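Local coordinates for protein intimin (Escherichia coli, PDB 6TPL) that serves as a bacterial adhesin, whose extracellular passenger carries Ig-like domains that probably hold its adhesive end away from the cell surface, at residues A11-A16 against E22-T27; N56-N59 against K65-V68. All blocks are in the same frame, centred on the assembly; numbering follows the deposited sequence.

Interaction 1 of 2, residues A11-A16 against E22-T27; sequences ADKTSA and EAITYT. With MG (magnesium ion), chain E.
Lys13 of 11-16 reaches along 22-27 to meet Glu22 and Ala23. Its CB starts toward the opposite segment. CG lies beside the backbone N (chi1 -51°), and the chain runs extended from there. CD and CE pass alongside Ala23 O. NZ then donates to Ala23 O at 2.8 Å. It also forms a salt bridge to Glu22 OE1 at 3.0 Å, using the anti lone pair of that oxygen. Glu22 OE1 binds the magnesium ion at 2.0 Å, and three waters also bind the metal. Two cations thus share one oxygen, which probably keeps Glu22 ionised. Glu22 OE2 is held by the backbone N of Lys17.

Asp12 pairs with Thr25 twice. Asp12 N donates to Thr25 O. Thr25 N returns a 2.9 Å bond to Asp12 OD1, meeting it from above the carboxylate plane. A water joins Asp12 OD2, Ala23 O and Thr25 OG1.

Apolar contacts accompany these bonds. Ala11 CB sits over one face of the Tyr26 ring, 4.0 Å from its centroid, and touches Ile24 CG2 at 3.6 Å. Ala16 CB packs on Ile24 CG1 at 3.7 Å. Strand 5-11 pairs antiparallel with strand 24-32; the chain then passes to the other sheet, where strand 15-17 pairs parallel with strand 91-99. This switch of the first strand between sheets is found in many Ig-like beta sandwiches.

Interaction 2 of 2, residues N56-N59 against K65-V68; sequences NSAN and KATV
Strands 57-59 and 65-68 run roughly antiparallel, at 147° between their directions, and their axes come within 6.4 Å. The nearest CA atoms are those of Asn59 and Ala66, at 5.8 Å. The two strands meet through small side chains and carbonyl groups, not through backbone hydrogen bonds.

Ala58 and Ala66 both point toward the opposite strand. Their CB atoms approach loosely, 4.5 Å apart. Ala66 CB lies closer to the backbone than to the other methyl. It meets Asn59 O at 3.7 Å and Ala58 O at 3.9 Å, and so packs against two successive carbonyl oxygens. Ala58 CB in turn faces Thr67 O at 4.0 Å. Each methyl therefore rests against the main chain of the other strand.

The two strands belong to different sheets of the N-terminal Ig-like domain. Strand 57-59 is an outermost strand of one sheet and pairs with strand 41-48, where Ala58 is backbone hydrogen-bonded to Val42. Strand 65-71 pairs with strand 24-32 in the other sheet, where Ala66 is backbone hydrogen-bonded to Ala28. The contact thus spans the edge of the beta sandwich, just where the connection 60-64 passes from one sheet to the other.

Asn59 joins in through its backbone, and its side chain points away from 65-68. The side chains of Lys65 and Thr67 also point away from 57-59, and both touch Thr27. Ala66 is buried, with Thr60 of the connection against its methyl. Ala58 also packs on Phe44 of strand 41-48.

Both interactions lie in the N-terminal Ig-like domain, with centres about 14 Å apart. Both bridge the same two sheets. In one, strands 24-32 and 65-71 are neighbours. In the other, strands 15-17 and 57-59 hold the two outer positions within the chain. Tyr26 N and Val68 O lie 2.8 Å apart, a probable hydrogen bond that joins the contacts directly. Interaction 1 is partly buried and mixes a salt bridge, a metal site and backbone bonds with apolar packing. Interaction 2 is a smaller surface contact, made by methyl groups against carbonyls. Interaction 1 belongs to the first strands of the domain, and interaction 2 comes later in the chain.

Interaction 1 of 2, residues A11-A16 against E22-T27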
loop_
_atom_site.group_PDB
_atom_site.type_symbol
_atom_site.label_atom_id
_atom_site.label_comp_id
_atom_site.label_asym_id
_atom_site.label_seq_id
_atom_site.Cartn_x
_atom_site.Cartn_y
_atom_site.Cartn_z
ATOM N N ALA A 11 -2.240 -0.464 -8.525
ATOM C CA ALA A 11 -1.557 0.667 -9.141
ATOM C C ALA A 11 -0.351 0.182 -9.940
ATOM O O ALA A 11 0.189 -0.902 -9.693
ATOM C CB ALA A 11 -1.121 1.684 -8.076
ATOM N N ASP A 12 0.065 0.996 -10.916
ATOM C CA ASP A 12 1.201 0.654 -11.764
ATOM C C ASP A 12 2.541 0.958 -11.107
ATOM O O ASP A 12 3.582 0.540 -11.630
ATOM C CB ASP A 12 1.102 1.396 -13.100
ATOM C CG ASP A 12 1.198 2.904 -12.952
ATOM O OD1 ASP A 12 1.007 3.438 -11.836
ATOM O OD2 ASP A 12 1.463 3.574 -13.977
ATOM N N LYS A 13 2.536 1.663 -9.978
ATOM C CA LYS A 13 3.745 2.024 -9.258
ATOM C C LYS A 13 3.443 1.988 -7.767
ATOM O O LYS A 13 2.303 2.216 -7.354
ATOM C CB LYS A 13 4.235 3.425 -9.630
ATOM C CG LYS A 13 4.378 3.728 -11.112
ATOM C CD LYS A 13 4.342 5.251 -11.295
ATOM C CE LYS A 13 4.838 5.708 -12.657
ATOM N NZ LYS A 13 4.796 7.197 -12.787
ATOM N N THR A 14 4.471 1.728 -6.956
ATOM C CA THR A 14 4.310 1.859 -5.514
ATOM C C THR A 14 4.607 3.269 -5.015
ATOM O O THR A 14 4.193 3.620 -3.906
ATOM C CB THR A 14 5.213 0.874 -4.769
ATOM O OG1 THR A 14 6.574 1.045 -5.184
ATOM C CG2 THR A 14 4.774 -0.554 -5.044
ATOM N N SER A 15 5.300 4.087 -5.805
ATOM C CA SER A 15 5.660 5.427 -5.363
ATOM C C SER A 15 5.870 6.337 -6.564
ATOM O O SER A 15 6.024 5.884 -7.699
ATOM C CB SER A 15 6.925 5.405 -4.496
ATOM O OG SER A 15 8.077 5.174 -5.290
ATOM N N ALA A 16 5.879 7.637 -6.286
ATOM C CA ALA A 16 6.098 8.646 -7.310
ATOM C C ALA A 16 6.687 9.886 -6.656
ATOM O O ALA A 16 6.686 10.027 -5.431
ATOM C CB ALA A 16 4.805 9.007 -8.047
ATOM N N GLU A 22 4.269 13.647 -11.643
ATOM C CA GLU A 22 4.297 12.209 -11.884
ATOM C C GLU A 22 2.994 11.583 -11.408
ATOM O O GLU A 22 2.501 11.901 -10.322
ATOM C CB GLU A 22 5.481 11.556 -11.172
ATOM C CG GLU A 22 5.588 10.067 -11.463
ATOM C CD GLU A 22 6.841 9.434 -10.891
ATOM O OE1 GLU A 22 7.116 8.261 -11.219
ATOM O OE2 GLU A 22 7.549 10.108 -10.116
ATOM N N ALA A 23 2.438 10.691 -12.222
ATOM C CA ALA A 23 1.145 10.087 -11.945
ATOM C C ALA A 23 1.311 8.627 -11.549
ATOM O O ALA A 23 2.138 7.906 -12.116
ATOM C CB ALA A 23 0.221 10.188 -13.160
ATOM N N ILE A 24 0.531 8.206 -10.556
ATOM C CA ILE A 24 0.308 6.796 -10.256
ATOM C C ILE A 24 -1.053 6.418 -10.828
ATOM O O ILE A 24 -2.065 7.050 -10.504
ATOM C CB ILE A 24 0.364 6.524 -8.745
ATOM C CG1 ILE A 24 1.740 6.908 -8.185
ATOM C CG2 ILE A 24 0.084 5.061 -8.460
ATOM C CD1 ILE A 24 1.889 6.657 -6.697
ATOM N N THR A 25 -1.088 5.393 -11.679
ATOM C CA THR A 25 -2.314 5.004 -12.368
ATOM C C THR A 25 -2.886 3.741 -11.730
ATOM O O THR A 25 -2.203 2.715 -11.649
ATOM C CB THR A 25 -2.058 4.788 -13.861
ATOM O OG1 THR A 25 -1.618 6.014 -14.459
ATOM C CG2 THR A 25 -3.337 4.322 -14.555
ATOM N N TYR A 26 -4.136 3.823 -11.281
ATOM C CA TYR A 26 -4.839 2.709 -10.662
ATOM C C TYR A 26 -5.773 2.050 -11.671
ATOM O O TYR A 26 -6.350 2.717 -12.529
ATOM C CB TYR A 26 -5.674 3.171 -9.463
ATOM C CG TYR A 26 -4.885 3.668 -8.274
ATOM C CD1 TYR A 26 -4.333 4.941 -8.265
ATOM C CD2 TYR A 26 -4.719 2.876 -7.152
ATOM C CE1 TYR A 26 -3.615 5.403 -7.179
ATOM C CE2 TYR A 26 -4.006 3.330 -6.058
ATOM C CZ TYR A 26 -3.458 4.592 -6.076
ATOM O OH TYR A 26 -2.743 5.052 -4.990
ATOM N N THR A 27 -5.944 0.737 -11.546
ATOM C CA THR A 27 -6.911 -0.003 -12.353
ATOM C C THR A 27 -7.839 -0.770 -11.421
ATOM O O THR A 27 -7.378 -1.586 -10.615
ATOM C CB THR A 27 -6.225 -0.969 -13.328
ATOM O OG1 THR A 27 -5.381 -0.240 -14.229
ATOM C CG2 THR A 27 -7.273 -1.748 -14.129
HETATM MG MG MG E . 8.244 6.645 -11.322
HETATM O O HOH W 1 1.223 6.163 -14.137
HETATM O O HOH W 2 10.467 5.739 -11.280
HETATM O O HOH W 3 7.620 5.426 -9.343
HETATM O O HOH W 4 8.113 4.472 -12.687
#

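Interaction 2 of 2, residues N56-N59 against K65-V68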
loop_
_atom_site.group_PDB
_atom_site.type_symbol
_atom_site.label_atom_id
_atom_site.label_comp_id
_atom_site.label_asym_id
_atom_site.label_seq_id
_atom_site.Cartn_x
_atom_site.Cartn_y
_atom_site.Cartn_z
ATOM N N ASN A 56 -13.380 11.204 -10.049
ATOM C CA ASN A 56 -14.054 10.643 -8.890
ATOM C C ASN A 56 -14.952 9.469 -9.251
ATOM O O ASN A 56 -15.397 8.747 -8.351
ATOM C CB ASN A 56 -14.878 11.730 -8.198
ATOM C CG ASN A 56 -14.128 13.045 -8.088
ATOM O OD1 ASN A 56 -13.029 13.103 -7.535
ATOM N ND2 ASN A 56 -14.714 14.108 -8.629
ATOM N N SER A 57 -15.218 9.257 -10.537
ATOM C CA SER A 57 -16.061 8.153 -10.968
ATOM C C SER A 57 -15.833 7.916 -12.451
ATOM O O SER A 57 -15.953 8.848 -13.253
ATOM C CB SER A 57 -17.536 8.453 -10.694
ATOM O OG SER A 57 -18.371 7.504 -11.328
ATOM N N ALA A 58 -15.520 6.671 -12.806
ATOM C CA ALA A 58 -15.261 6.289 -14.184
ATOM C C ALA A 58 -15.904 4.939 -14.456
ATOM O O ALA A 58 -15.987 4.081 -13.573
ATOM C CB ALA A 58 -13.758 6.229 -14.475
ATOM N N ASN A 59 -16.361 4.762 -15.687
ATOM C CA ASN A 59 -17.019 3.527 -16.081
ATOM C C ASN A 59 -15.994 2.529 -16.597
ATOM O O ASN A 59 -15.008 2.906 -17.239
ATOM C CB ASN A 59 -18.076 3.803 -17.153
ATOM C CG ASN A 59 -19.114 4.801 -16.693
ATOM O OD1 ASN A 59 -19.882 4.535 -15.766
ATOM N ND2 ASN A 59 -19.154 5.954 -17.347
ATOM N N LYS A 65 -12.607 -2.944 -16.854
ATOM C CA LYS A 65 -11.537 -2.210 -16.195
ATOM C C LYS A 65 -11.782 -0.713 -16.312
ATOM O O LYS A 65 -12.182 -0.213 -17.370
ATOM C CB LYS A 65 -10.179 -2.575 -16.799
ATOM C CG LYS A 65 -9.807 -4.041 -16.648
ATOM C CD LYS A 65 -8.486 -4.356 -17.335
ATOM C CE LYS A 65 -8.191 -5.847 -17.265
ATOM N NZ LYS A 65 -8.152 -6.347 -15.859
ATOM N N ALA A 66 -11.540 -0.012 -15.204
ATOM C CA ALA A 66 -11.679 1.432 -15.108
ATOM C C ALA A 66 -10.436 1.976 -14.424
ATOM O O ALA A 66 -9.952 1.387 -13.452
ATOM C CB ALA A 66 -12.939 1.817 -14.320
ATOM N N THR A 67 -9.917 3.093 -14.934
ATOM C CA THR A 67 -8.654 3.630 -14.457
ATOM C C THR A 67 -8.828 5.039 -13.904
ATOM O O THR A 67 -9.832 5.715 -14.145
ATOM C CB THR A 67 -7.598 3.644 -15.571
ATOM O OG1 THR A 67 -7.969 4.596 -16.574
ATOM C CG2 THR A 67 -7.467 2.268 -16.208
ATOM N N VAL A 68 -7.813 5.469 -13.155
ATOM C CA VAL A 68 -7.767 6.806 -12.574
ATOM C C VAL A 68 -6.313 7.050 -12.181
ATOM O O VAL A 68 -5.553 6.106 -11.951
ATOM C CB VAL A 68 -8.718 6.949 -11.357
ATOM C CG1 VAL A 68 -8.204 6.122 -10.191
ATOM C CG2 VAL A 68 -8.880 8.422 -10.983
#